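Local coordinates for 2L protein (Yaba-like disease virus, PDB 3IT8) that probably binds and neutralises host tumour necrosis factor, using a fold related to that of MHC class I molecules, at residues 5-10 against 64-69; 14-19 against 35-40; 71-76 against 138-143; 89-94 against 110-115. All coordinates share one frame; numbering follows the deposited sequence.

Contact 1. Residues 5-10 against 64-69. With NAG (2-acetamido-2-deoxy-beta-D-glucopyranose), chain M.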
loop_
_atom_site.group_PDB
_atom_site.type_symbol
_atom_site.label_atom_id
_atom_site.label_comp_id
_atom_site.label_asym_id
_atom_site.label_seq_id
_atom_site.Cartn_x
_atom_site.Cartn_y
_atom_site.Cartn_z
ATOM N N TYR D 5 11.364 -35.373 12.059
ATOM C CA TYR D 5 12.782 -35.743 12.051
ATOM C C TYR D 5 13.141 -36.264 13.449
ATOM O O TYR D 5 12.852 -35.613 14.458
ATOM C CB TYR D 5 13.646 -34.531 11.720
ATOM C CG TYR D 5 13.651 -34.141 10.259
ATOM C CD1 TYR D 5 12.806 -34.766 9.342
ATOM C CD2 TYR D 5 14.490 -33.132 9.789
ATOM C CE1 TYR D 5 12.793 -34.394 7.988
ATOM C CE2 TYR D 5 14.482 -32.747 8.441
ATOM C CZ TYR D 5 13.632 -33.381 7.552
ATOM O OH TYR D 5 13.608 -32.992 6.235
ATOM N N ASN D 6 13.765 -37.431 13.517
ATOM C CA ASN D 6 14.122 -38.040 14.798
ATOM C C ASN D 6 15.589 -38.445 14.783
ATOM O O ASN D 6 15.988 -39.300 14.002
ATOM C CB ASN D 6 13.221 -39.275 15.040
ATOM C CG ASN D 6 13.487 -39.984 16.370
ATOM O OD1 ASN D 6 14.393 -39.624 17.128
ATOM N ND2 ASN D 6 12.674 -41.012 16.628
ATOM N N TYR D 7 16.394 -37.806 15.619
ATOM C CA TYR D 7 17.802 -38.154 15.726
ATOM C C TYR D 7 17.969 -38.832 17.081
ATOM O O TYR D 7 17.538 -38.285 18.099
ATOM C CB TYR D 7 18.700 -36.918 15.708
ATOM C CG TYR D 7 18.678 -36.109 14.444
ATOM C CD1 TYR D 7 17.684 -35.162 14.221
ATOM C CD2 TYR D 7 19.694 -36.231 13.500
ATOM C CE1 TYR D 7 17.707 -34.345 13.094
ATOM C CE2 TYR D 7 19.725 -35.426 12.371
ATOM C CZ TYR D 7 18.726 -34.475 12.177
ATOM O OH TYR D 7 18.754 -33.627 11.086
ATOM N N THR D 8 18.605 -40.000 17.113
ATOM C CA THR D 8 18.787 -40.676 18.384
ATOM C C THR D 8 20.131 -41.363 18.598
ATOM O O THR D 8 20.547 -42.179 17.776
ATOM C CB THR D 8 17.691 -41.729 18.585
ATOM O OG1 THR D 8 16.406 -41.129 18.378
ATOM C CG2 THR D 8 17.757 -42.298 19.995
ATOM N N VAL D 9 20.821 -41.025 19.687
ATOM C CA VAL D 9 22.062 -41.718 20.011
ATOM C C VAL D 9 21.762 -42.548 21.281
ATOM O O VAL D 9 21.076 -42.082 22.204
ATOM C CB VAL D 9 23.244 -40.757 20.254
ATOM C CG1 VAL D 9 23.339 -39.784 19.115
ATOM C CG2 VAL D 9 23.081 -40.046 21.558
ATOM N N THR D 10 22.255 -43.780 21.313
ATOM C CA THR D 10 22.028 -44.664 22.450
ATOM C C THR D 10 23.328 -45.241 22.981
ATOM O O THR D 10 24.272 -45.447 22.216
ATOM C CB THR D 10 21.144 -45.825 22.044
ATOM O OG1 THR D 10 20.182 -45.371 21.091
ATOM C CG2 THR D 10 20.409 -46.364 23.242
ATOM N N TYR D 64 21.096 -34.644 6.196
ATOM C CA TYR D 64 20.426 -34.044 7.347
ATOM C C TYR D 64 21.365 -33.625 8.470
ATOM O O TYR D 64 20.993 -33.700 9.647
ATOM C CB TYR D 64 19.382 -35.016 7.916
ATOM C CG TYR D 64 18.402 -35.542 6.888
ATOM C CD1 TYR D 64 18.816 -36.410 5.880
ATOM C CD2 TYR D 64 17.058 -35.156 6.916
ATOM C CE1 TYR D 64 17.932 -36.879 4.926
ATOM C CE2 TYR D 64 16.159 -35.617 5.970
ATOM C CZ TYR D 64 16.602 -36.481 4.974
ATOM O OH TYR D 64 15.707 -36.954 4.034
ATOM N N ASN D 65 22.564 -33.167 8.110
ATOM C CA ASN D 65 23.554 -32.757 9.100
ATOM C C ASN D 65 23.722 -33.862 10.138
ATOM O O ASN D 65 23.917 -33.571 11.320
ATOM C CB ASN D 65 23.102 -31.482 9.803
ATOM C CG ASN D 65 22.953 -30.317 8.857
ATOM O OD1 ASN D 65 21.913 -29.675 8.820
ATOM N ND2 ASN D 65 23.996 -30.027 8.092
ATOM N N PHE D 66 23.642 -35.123 9.703
ATOM C CA PHE D 66 23.762 -36.254 10.623
ATOM C C PHE D 66 25.060 -36.316 11.424
ATOM O O PHE D 66 25.029 -36.448 12.647
ATOM C CB PHE D 66 23.593 -37.580 9.894
ATOM C CG PHE D 66 23.593 -38.751 10.810
ATOM C CD1 PHE D 66 22.443 -39.122 11.481
ATOM C CD2 PHE D 66 24.758 -39.451 11.056
ATOM C CE1 PHE D 66 22.452 -40.180 12.391
ATOM C CE2 PHE D 66 24.779 -40.513 11.967
ATOM C CZ PHE D 66 23.624 -40.876 12.634
ATOM N N ASN D 67 26.198 -36.238 10.746
ATOM C CA ASN D 67 27.466 -36.301 11.449
ATOM C C ASN D 67 27.503 -35.219 12.509
ATOM O O ASN D 67 27.928 -35.477 13.632
ATOM C CB ASN D 67 28.637 -36.130 10.481
ATOM C CG ASN D 67 28.625 -37.158 9.372
ATOM O OD1 ASN D 67 28.213 -38.291 9.574
ATOM N ND2 ASN D 67 29.090 -36.772 8.195
ATOM N N PHE D 68 27.043 -34.015 12.166
ATOM C CA PHE D 68 27.040 -32.915 13.129
ATOM C C PHE D 68 26.243 -33.274 14.375
ATOM O O PHE D 68 26.751 -33.202 15.493
ATOM C CB PHE D 68 26.453 -31.654 12.518
ATOM C CG PHE D 68 26.130 -30.595 13.530
ATOM C CD1 PHE D 68 27.108 -29.712 13.965
ATOM C CD2 PHE D 68 24.841 -30.501 14.078
ATOM C CE1 PHE D 68 26.827 -28.748 14.926
ATOM C CE2 PHE D 68 24.546 -29.540 15.046
ATOM C CZ PHE D 68 25.548 -28.658 15.472
ATOM N N TRP D 69 24.989 -33.665 14.178
ATOM C CA TRP D 69 24.130 -34.015 15.296
ATOM C C TRP D 69 24.597 -35.239 16.075
ATOM O O TRP D 69 24.639 -35.232 17.307
ATOM C CB TRP D 69 22.694 -34.217 14.807
ATOM C CG TRP D 69 22.020 -32.930 14.433
ATOM C CD1 TRP D 69 21.575 -32.556 13.193
ATOM C CD2 TRP D 69 21.754 -31.820 15.306
ATOM N NE1 TRP D 69 21.054 -31.285 13.238
ATOM C CE2 TRP D 69 21.149 -30.808 14.521
ATOM C CE3 TRP D 69 21.970 -31.581 16.677
ATOM C CZ2 TRP D 69 20.753 -29.569 15.065
ATOM C CZ3 TRP D 69 21.578 -30.351 17.215
ATOM C CH2 TRP D 69 20.976 -29.363 16.406
HETATM C C1 NAG M . 12.922 -41.938 17.723
HETATM C C2 NAG M . 11.593 -42.318 18.380
HETATM C C3 NAG M . 11.849 -43.309 19.534
HETATM C C4 NAG M . 12.592 -44.545 19.002
HETATM C C5 NAG M . 13.890 -44.048 18.342
HETATM C C6 NAG M . 14.739 -45.166 17.763
HETATM C C7 NAG M . 9.932 -40.577 18.182
HETATM C C8 NAG M . 9.044 -39.595 18.918
HETATM N N2 NAG M . 10.939 -41.118 18.866
HETATM O O3 NAG M . 10.624 -43.703 20.135
HETATM O O4 NAG M . 12.864 -45.480 20.059
HETATM O O5 NAG M . 13.580 -43.124 17.262
HETATM O O6 NAG M . 14.228 -45.616 16.517
HETATM O O7 NAG M . 9.703 -40.838 17.005
HETATM O O HOH W 1 19.707 -30.921 10.829
#

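Contact 2. Residues 14-19 against 35-40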
loop_
_atom_site.group_PDB
_atom_site.type_symbol
_atom_site.label_atom_id
_atom_site.label_comp_id
_atom_site.label_asym_id
_atom_site.label_seq_id
_atom_site.Cartn_x
_atom_site.Cartn_y
_atom_site.Cartn_z
ATOM N N ASP D 14 27.172 -52.422 26.336
ATOM C CA ASP D 14 28.367 -51.810 26.871
ATOM C C ASP D 14 29.318 -51.398 25.774
ATOM O O ASP D 14 29.755 -52.233 24.968
ATOM C CB ASP D 14 29.039 -52.748 27.870
ATOM C CG ASP D 14 28.229 -52.900 29.141
ATOM O OD1 ASP D 14 27.068 -53.354 29.050
ATOM O OD2 ASP D 14 28.745 -52.552 30.224
ATOM N N GLY D 15 29.609 -50.096 25.727
ATOM C CA GLY D 15 30.535 -49.588 24.734
ATOM C C GLY D 15 30.303 -48.304 24.034
ATOM O O GLY D 15 30.267 -47.218 24.613
ATOM N N LEU D 16 30.151 -48.484 22.736
ATOM C CA LEU D 16 29.943 -47.409 21.807
ATOM C C LEU D 16 28.550 -46.803 21.916
ATOM O O LEU D 16 27.670 -47.326 22.600
ATOM C CB LEU D 16 30.185 -47.944 20.397
ATOM C CG LEU D 16 31.253 -49.046 20.337
ATOM C CD1 LEU D 16 31.344 -49.588 18.925
ATOM C CD2 LEU D 16 32.603 -48.502 20.799
ATOM N N TYR D 17 28.375 -45.682 21.229
ATOM C CA TYR D 17 27.115 -44.974 21.203
ATOM C C TYR D 17 26.575 -45.131 19.802
ATOM O O TYR D 17 27.226 -44.743 18.828
ATOM C CB TYR D 17 27.327 -43.491 21.481
ATOM C CG TYR D 17 27.723 -43.161 22.891
ATOM C CD1 TYR D 17 29.023 -43.359 23.341
ATOM C CD2 TYR D 17 26.785 -42.649 23.779
ATOM C CE1 TYR D 17 29.375 -43.054 24.649
ATOM C CE2 TYR D 17 27.124 -42.341 25.085
ATOM C CZ TYR D 17 28.417 -42.546 25.516
ATOM O OH TYR D 17 28.746 -42.262 26.816
ATOM N N ASP D 18 25.388 -45.708 19.689
ATOM C CA ASP D 18 24.776 -45.872 18.377
ATOM C C ASP D 18 23.993 -44.641 17.979
ATOM O O ASP D 18 23.533 -43.893 18.827
ATOM C CB ASP D 18 23.851 -47.078 18.335
ATOM C CG ASP D 18 24.558 -48.325 17.863
ATOM O OD1 ASP D 18 25.416 -48.209 16.956
ATOM O OD2 ASP D 18 24.249 -49.417 18.387
ATOM N N GLY D 19 23.847 -44.430 16.678
ATOM C CA GLY D 19 23.117 -43.271 16.213
ATOM C C GLY D 19 22.222 -43.597 15.032
ATOM O O GLY D 19 22.605 -44.301 14.107
ATOM N N TYR D 35 24.813 -44.462 12.230
ATOM C CA TYR D 35 26.229 -44.217 12.391
ATOM C C TYR D 35 27.035 -45.481 12.165
ATOM O O TYR D 35 26.835 -46.467 12.860
ATOM C CB TYR D 35 26.496 -43.686 13.789
ATOM C CG TYR D 35 27.919 -43.273 13.991
ATOM C CD1 TYR D 35 28.424 -42.138 13.372
ATOM C CD2 TYR D 35 28.772 -44.023 14.803
ATOM C CE1 TYR D 35 29.749 -41.750 13.559
ATOM C CE2 TYR D 35 30.104 -43.643 14.999
ATOM C CZ TYR D 35 30.583 -42.506 14.375
ATOM O OH TYR D 35 31.890 -42.121 14.570
ATOM N N ASN D 36 27.935 -45.444 11.182
ATOM C CA ASN D 36 28.804 -46.568 10.846
ATOM C C ASN D 36 30.058 -46.521 11.735
ATOM O O ASN D 36 30.889 -45.613 11.598
ATOM C CB ASN D 36 29.210 -46.453 9.390
ATOM C CG ASN D 36 30.074 -47.582 8.957
ATOM O OD1 ASN D 36 31.091 -47.864 9.573
ATOM N ND2 ASN D 36 29.684 -48.243 7.883
ATOM N N HIS D 37 30.208 -47.489 12.636
ATOM C CA HIS D 37 31.355 -47.511 13.544
ATOM C C HIS D 37 32.708 -47.777 12.914
ATOM O O HIS D 37 33.744 -47.338 13.423
ATOM C CB HIS D 37 31.100 -48.505 14.653
ATOM C CG HIS D 37 30.082 -48.031 15.631
ATOM N ND1 HIS D 37 30.373 -47.106 16.612
ATOM C CD2 HIS D 37 28.759 -48.293 15.735
ATOM C CE1 HIS D 37 29.268 -46.816 17.278
ATOM N NE2 HIS D 37 28.275 -47.523 16.765
ATOM N N GLU D 38 32.698 -48.504 11.808
ATOM C CA GLU D 38 33.917 -48.794 11.087
ATOM C C GLU D 38 34.382 -47.481 10.446
ATOM O O GLU D 38 35.482 -47.029 10.718
ATOM C CB GLU D 38 33.625 -49.838 10.014
ATOM C CG GLU D 38 34.821 -50.650 9.569
ATOM C CD GLU D 38 34.443 -51.725 8.561
ATOM O OE1 GLU D 38 34.023 -51.369 7.437
ATOM O OE2 GLU D 38 34.557 -52.927 8.894
ATOM N N THR D 39 33.517 -46.870 9.633
ATOM C CA THR D 39 33.810 -45.639 8.919
ATOM C C THR D 39 33.841 -44.372 9.767
ATOM O O THR D 39 34.583 -43.435 9.457
ATOM C CB THR D 39 32.795 -45.444 7.800
ATOM O OG1 THR D 39 32.939 -46.506 6.860
ATOM C CG2 THR D 39 33.007 -44.135 7.102
ATOM N N ARG D 40 33.032 -44.340 10.824
ATOM C CA ARG D 40 32.958 -43.184 11.719
ATOM C C ARG D 40 32.128 -42.013 11.187
ATOM O O ARG D 40 32.399 -40.858 11.497
ATOM C CB ARG D 40 34.363 -42.702 12.072
ATOM C CG ARG D 40 35.132 -43.705 12.880
ATOM C CD ARG D 40 34.384 -44.036 14.167
ATOM N NE ARG D 40 35.019 -45.122 14.911
ATOM C CZ ARG D 40 36.224 -45.057 15.486
ATOM N NH1 ARG D 40 36.951 -43.951 15.416
ATOM N NH2 ARG D 40 36.716 -46.108 16.126
#

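Contact 3. Residues 71-76 against 138-143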
loop_
_atom_site.group_PDB
_atom_site.type_symbol
_atom_site.label_atom_id
_atom_site.label_comp_id
_atom_site.label_asym_id
_atom_site.label_seq_id
_atom_site.Cartn_x
_atom_site.Cartn_y
_atom_site.Cartn_z
ATOM N N SER D 71 27.520 -36.454 16.545
ATOM C CA SER D 71 28.642 -36.060 17.367
ATOM C C SER D 71 28.254 -35.161 18.546
ATOM O O SER D 71 28.625 -35.428 19.685
ATOM C CB SER D 71 29.678 -35.362 16.497
ATOM O OG SER D 71 30.701 -34.831 17.308
ATOM N N LEU D 72 27.503 -34.101 18.272
ATOM C CA LEU D 72 27.109 -33.175 19.312
ATOM C C LEU D 72 26.167 -33.817 20.306
ATOM O O LEU D 72 26.162 -33.458 21.470
ATOM C CB LEU D 72 26.463 -31.935 18.697
ATOM C CG LEU D 72 26.031 -30.883 19.713
ATOM C CD1 LEU D 72 27.185 -30.503 20.631
ATOM C CD2 LEU D 72 25.509 -29.685 18.963
ATOM N N MET D 73 25.355 -34.762 19.855
ATOM C CA MET D 73 24.426 -35.436 20.757
ATOM C C MET D 73 25.184 -36.443 21.600
ATOM O O MET D 73 24.874 -36.667 22.760
ATOM C CB MET D 73 23.335 -36.136 19.973
ATOM C CG MET D 73 22.423 -35.171 19.289
ATOM S SD MET D 73 21.027 -35.969 18.548
ATOM C CE MET D 73 20.246 -36.627 20.024
ATOM N N LYS D 74 26.187 -37.064 21.003
ATOM C CA LYS D 74 27.003 -38.014 21.726
ATOM C C LYS D 74 27.658 -37.223 22.872
ATOM O O LYS D 74 27.676 -37.670 24.009
ATOM C CB LYS D 74 28.071 -38.584 20.796
ATOM C CG LYS D 74 28.957 -39.604 21.449
ATOM C CD LYS D 74 30.093 -39.973 20.545
ATOM C CE LYS D 74 31.144 -40.780 21.282
ATOM N NZ LYS D 74 32.288 -41.133 20.377
ATOM N N GLU D 75 28.189 -36.041 22.564
ATOM C CA GLU D 75 28.834 -35.203 23.572
ATOM C C GLU D 75 27.837 -34.885 24.683
ATOM O O GLU D 75 28.147 -35.006 25.858
ATOM C CB GLU D 75 29.332 -33.893 22.951
ATOM C CG GLU D 75 30.117 -33.020 23.917
ATOM C CD GLU D 75 30.303 -31.599 23.416
ATOM O OE1 GLU D 75 30.775 -31.418 22.273
ATOM O OE2 GLU D 75 29.980 -30.657 24.173
ATOM N N THR D 76 26.630 -34.486 24.298
ATOM C CA THR D 76 25.593 -34.131 25.248
ATOM C C THR D 76 25.185 -35.296 26.123
ATOM O O THR D 76 24.944 -35.136 27.313
ATOM C CB THR D 76 24.347 -33.616 24.539
ATOM O OG1 THR D 76 24.701 -32.484 23.740
ATOM C CG2 THR D 76 23.278 -33.222 25.566
ATOM N N VAL D 138 24.256 -28.509 29.493
ATOM C CA VAL D 138 25.464 -29.116 28.963
ATOM C C VAL D 138 25.277 -29.426 27.485
ATOM O O VAL D 138 24.165 -29.361 26.967
ATOM C CB VAL D 138 25.776 -30.435 29.690
ATOM C CG1 VAL D 138 25.747 -30.209 31.181
ATOM C CG2 VAL D 138 24.765 -31.499 29.300
ATOM N N GLY D 139 26.372 -29.773 26.818
ATOM C CA GLY D 139 26.315 -30.094 25.406
ATOM C C GLY D 139 25.575 -29.102 24.527
ATOM O O GLY D 139 25.772 -27.885 24.610
ATOM N N MET D 140 24.709 -29.642 23.675
ATOM C CA MET D 140 23.920 -28.849 22.745
ATOM C C MET D 140 22.840 -28.047 23.449
ATOM O O MET D 140 22.081 -27.332 22.801
ATOM C CB MET D 140 23.237 -29.765 21.741
ATOM C CG MET D 140 22.153 -30.595 22.394
ATOM S SD MET D 140 20.990 -31.315 21.232
ATOM C CE MET D 140 21.366 -33.044 21.437
ATOM N N LEU D 141 22.765 -28.165 24.767
ATOM C CA LEU D 141 21.736 -27.465 25.518
ATOM C C LEU D 141 22.093 -26.106 26.120
ATOM O O LEU D 141 21.226 -25.449 26.690
ATOM C CB LEU D 141 21.196 -28.387 26.609
ATOM C CG LEU D 141 20.473 -29.646 26.112
ATOM C CD1 LEU D 141 20.091 -30.524 27.291
ATOM C CD2 LEU D 141 19.233 -29.239 25.334
ATOM N N THR D 142 23.345 -25.669 26.005
ATOM C CA THR D 142 23.715 -24.365 26.556
ATOM C C THR D 142 24.343 -23.445 25.542
ATOM O O THR D 142 25.010 -23.890 24.616
ATOM C CB THR D 142 24.723 -24.467 27.689
ATOM O OG1 THR D 142 24.412 -25.597 28.503
ATOM C CG2 THR D 142 24.670 -23.204 28.543
ATOM N N VAL D 143 24.140 -22.150 25.734
ATOM C CA VAL D 143 24.719 -21.170 24.840
ATOM C C VAL D 143 26.235 -21.206 25.040
ATOM O O VAL D 143 27.002 -20.771 24.173
ATOM C CB VAL D 143 24.184 -19.773 25.154
ATOM C CG1 VAL D 143 24.742 -18.755 24.153
ATOM C CG2 VAL D 143 22.664 -19.797 25.122
#

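Contact 4. Residues 89-94 against 110-115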
loop_
_atom_site.group_PDB
_atom_site.type_symbol
_atom_site.label_atom_id
_atom_site.label_comp_id
_atom_site.label_asym_id
_atom_site.label_seq_id
_atom_site.Cartn_x
_atom_site.Cartn_y
_atom_site.Cartn_z
ATOM N N THR D 89 19.905 -43.884 29.035
ATOM C CA THR D 89 20.258 -44.843 27.998
ATOM C C THR D 89 20.484 -44.164 26.659
ATOM O O THR D 89 21.432 -44.491 25.931
ATOM C CB THR D 89 19.138 -45.840 27.777
ATOM O OG1 THR D 89 18.716 -46.356 29.036
ATOM C CG2 THR D 89 19.608 -46.972 26.887
ATOM N N SER D 90 19.599 -43.221 26.331
ATOM C CA SER D 90 19.681 -42.510 25.062
ATOM C C SER D 90 19.180 -41.073 25.098
ATOM O O SER D 90 18.586 -40.626 26.078
ATOM C CB SER D 90 18.892 -43.270 24.005
ATOM O OG SER D 90 17.523 -43.304 24.366
ATOM N N LEU D 91 19.416 -40.374 23.988
ATOM C CA LEU D 91 19.033 -38.981 23.807
ATOM C C LEU D 91 18.428 -38.835 22.417
ATOM O O LEU D 91 18.908 -39.431 21.454
ATOM C CB LEU D 91 20.268 -38.093 23.930
ATOM C CG LEU D 91 20.006 -36.600 24.067
ATOM C CD1 LEU D 91 19.137 -36.355 25.288
ATOM C CD2 LEU D 91 21.328 -35.861 24.217
ATOM N N SER D 92 17.364 -38.054 22.314
ATOM C CA SER D 92 16.696 -37.847 21.030
ATOM C C SER D 92 16.396 -36.384 20.708
ATOM O O SER D 92 16.005 -35.598 21.583
ATOM C CB SER D 92 15.374 -38.614 20.974
ATOM O OG SER D 92 15.572 -40.007 20.974
ATOM N N LEU D 93 16.580 -36.024 19.441
ATOM C CA LEU D 93 16.289 -34.674 18.981
ATOM C C LEU D 93 15.065 -34.789 18.077
ATOM O O LEU D 93 15.155 -35.271 16.957
ATOM C CB LEU D 93 17.456 -34.101 18.197
ATOM C CG LEU D 93 17.134 -32.729 17.597
ATOM C CD1 LEU D 93 16.775 -31.775 18.715
ATOM C CD2 LEU D 93 18.323 -32.194 16.786
ATOM N N ILE D 94 13.913 -34.364 18.576
ATOM C CA ILE D 94 12.670 -34.449 17.818
ATOM C C ILE D 94 12.322 -33.087 17.248
ATOM O O ILE D 94 12.122 -32.125 17.980
ATOM C CB ILE D 94 11.503 -34.914 18.720
ATOM C CG1 ILE D 94 11.861 -36.230 19.406
ATOM C CG2 ILE D 94 10.243 -35.096 17.897
ATOM C CD1 ILE D 94 12.261 -37.309 18.459
ATOM N N VAL D 110 14.235 -31.837 22.859
ATOM C CA VAL D 110 15.146 -32.912 23.178
ATOM C C VAL D 110 14.527 -33.747 24.272
ATOM O O VAL D 110 14.146 -33.209 25.300
ATOM C CB VAL D 110 16.498 -32.340 23.680
ATOM C CG1 VAL D 110 17.361 -33.446 24.276
ATOM C CG2 VAL D 110 17.229 -31.672 22.532
ATOM N N GLU D 111 14.394 -35.050 24.045
ATOM C CA GLU D 111 13.866 -35.931 25.076
ATOM C C GLU D 111 14.901 -36.998 25.434
ATOM O O GLU D 111 15.829 -37.276 24.675
ATOM C CB GLU D 111 12.550 -36.578 24.660
ATOM C CG GLU D 111 12.600 -37.313 23.369
ATOM C CD GLU D 111 11.269 -37.950 23.032
ATOM O OE1 GLU D 111 10.219 -37.303 23.281
ATOM O OE2 GLU D 111 11.275 -39.091 22.503
ATOM N N THR D 112 14.722 -37.575 26.614
ATOM C CA THR D 112 15.610 -38.584 27.166
ATOM C C THR D 112 14.826 -39.869 27.331
ATOM O O THR D 112 13.608 -39.866 27.216
ATOM C CB THR D 112 16.144 -38.075 28.526
ATOM O OG1 THR D 112 17.459 -37.544 28.346
ATOM C CG2 THR D 112 16.152 -39.151 29.570
ATOM N N ALA D 113 15.512 -40.979 27.570
ATOM C CA ALA D 113 14.807 -42.242 27.762
ATOM C C ALA D 113 13.888 -42.100 28.985
ATOM O O ALA D 113 12.910 -42.835 29.130
ATOM C CB ALA D 113 15.809 -43.376 27.976
ATOM N N ASN D 114 14.206 -41.133 29.850
ATOM C CA ASN D 114 13.441 -40.869 31.064
ATOM C C ASN D 114 12.272 -39.926 30.822
ATOM O O ASN D 114 11.424 -39.750 31.699
ATOM C CB ASN D 114 14.340 -40.277 32.144
ATOM C CG ASN D 114 15.555 -41.124 32.404
ATOM O OD1 ASN D 114 15.450 -42.337 32.615
ATOM N ND2 ASN D 114 16.726 -40.494 32.392
ATOM N N GLY D 115 12.224 -39.312 29.641
ATOM C CA GLY D 115 11.136 -38.399 29.322
ATOM C C GLY D 115 11.586 -37.067 28.757
ATOM O O GLY D 115 12.779 -36.794 28.709
#

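Contact 1. Residues 5-10 against 64-69
The hydroxyl of Y7 is gripped by two partners. It donates to the backbone carbonyl of Y64, OH to O 2.7 Å, from a position tilted only slightly off the carbonyl plane, and it accepts from a water oxygen 2.9 Å from Y7 OH. That water gives a second hydrogen to N65 OD1 and receives the indole N-H, with W69 NE1 2.8 Å from the water oxygen. The reach of the ring follows from its first torsion: CG stands opposite the carbonyl carbon (chi1 -64°), which carries the phenol from strand 2-10 to helix 61-82. The five-membered ring of W69 brings its edge to one face of the Y7 ring, centroids 4.5 Å apart and planes at 50°, with W69 CD1 3.5 Å from Y7 CE2. A second aromatic pair lies towards the start of both segments, where the edge of Y64 meets the face of Y5 in a T-shaped stack (centroids 5.4 Å, planes 75°). Their hydroxyls are held elsewhere, Y5 by Y170 and Y64 by D23 and T31. N6, between the two inward-facing tyrosines of the strand, instead carries an N-linked glycan, ND2 to C1 of the sugar 1.5 Å. The helix is thus seated on the sheet, probably an MHC-like floor, by aromatic faces and edges, while one water shared by Y7 OH, N65 OD1 and W69 NE1 links them in a polar network.

Contact 2. Residues 14-19 against 35-40
H37 is held most firmly at its edge, where NE2 donates to D18 OD1 (NE2 to OD1 2.9 Å, N-H...O 150°). The carboxylate oxygen lies in the imidazole plane, yet the donor comes to it from above the carboxylate plane, 43° out. CD2 of neighbouring Y35 lies over one face of the imidazole. Beside the bond to D18, the carbonyl oxygen of Y17 lies 3.3 Å from H37 CE1 and takes a hydrogen bond from Y70 of helix 61-82. Next to this cluster along the strands, the hairpin of strands 18-25 and 28-36 continues through Y35 N to G19 O, 2.9 Å. The opposite face of H37 is the loose side: L16 CD1 sits over it in a CH-pi contact, 3.8 Å from the ring centroid, but L16 is exposed and poorly ordered, as are D14 and G15 before it. The turn at 38-40 is also exposed. There an Asx motif, T39 N donating to N36 OD1, shapes the turn that follows N36. The bond to D18 and the Y35 ring probably limit the rotation of the H37 ring, with L16 adding a looser cover, and the nearby carboxylate would probably polarise it.

Contact 3. Residues 71-76 against 138-143
The first torsions of T76 and M140 turn their side chains toward each other. In T76, OG1 stands opposite the carbonyl carbon (chi1 -58°), between its own helix and the loop; in M140, CG lies between the backbone N and the carbonyl carbon (chi1 69°), which turns the thioether chain in towards the helix. T76 OG1 serves two bonds. It accepts from the backbone N-H of M140, OG1 to N 2.8 Å and nearly straight at 170°, and donates back to the L72 carbonyl, OG1 to O 2.9 Å. L72 O also receives T76 N, the two donors reaching it from opposite faces of its plane. G139, which has no side chain, brings its CA 3.3 Å from T76 OG1 and lets the loop lie close against the helix. Around this polar centre the packing is apolar: L72 CD2 touches M140 CB at 3.6 Å, and the M140 methyl CE ends against CG of M73. Beneath, M73, T76 and M140 all rest on L91 of strand 90-100. The loop leading into helix 148-174 is thereby docked on helix 61-82 above the sheet, consistent with the two-helix platform of an MHC class I-like domain.

Contact 4. Residues 89-94 against 110-115
S92 and E111 form the antiparallel hydrogen-bonded pair at the centre of this contact. S92 N donates to E111 O at 2.9 Å, and E111 N returns to S92 O at 3.0 Å. S92 O has a further approach, a CA-H...O contact from V110 CA at 3.2 Å. On each side of this pair the residues are non-hydrogen-bonded partners, L91 with T112 and L93 with V110. The backbone groups of L91 and L93 bond instead to V9 and Y7 of strand 2-10, and V110 bonds to L117. Strands 90-100 and 103-112 thus make a hairpin near the middle of the eight-stranded antiparallel sheet, consistent with the floor of an MHC-like domain, its short-segment axes 154° apart. Pairing weakens at the open end, where A113 N makes only a weak bond to S90 O, 3.4 Å with an N-H...O angle of 140°. There a type I turn takes over: G115 N bonds to T112 O (2.8 Å) and T112 N to G115 O. The face with L91, V110 and L93 is apolar and lies towards the helices; V110 presents CG1 to L91 CD1 at 3.6 Å and CG2 to L93 CD1 at 3.8 Å. On the other face S92 OG is satisfied by T8 OG1, E111 CG packs on S92 CB, and CG and CD pass I94 CG1, while the carboxylate, through OE1, reaches the Y243 hydroxyl in the Ig-like range.

Contacts 1 and 3 are buried and share helix 61-82: contact 1 seats its start on strand 2-10 with aromatic rings and a bridging water, whereas contact 3 joins its middle to a loop through one threonine hydroxyl and methionine packing. Contact 4, partly buried, is ruled by regular backbone pairing; its strand 90-100 probably bonds to the strand of contact 1 (Y7 O to L93 N, 2.8 Å) and lies under contact 3. Contact 2 lies at the surface, with a histidine-carboxylate bond and a poorly ordered flank at 14-16, yet it belongs to the same sheet, tied to contact 1 by a probable bond from D18 N to T10 O.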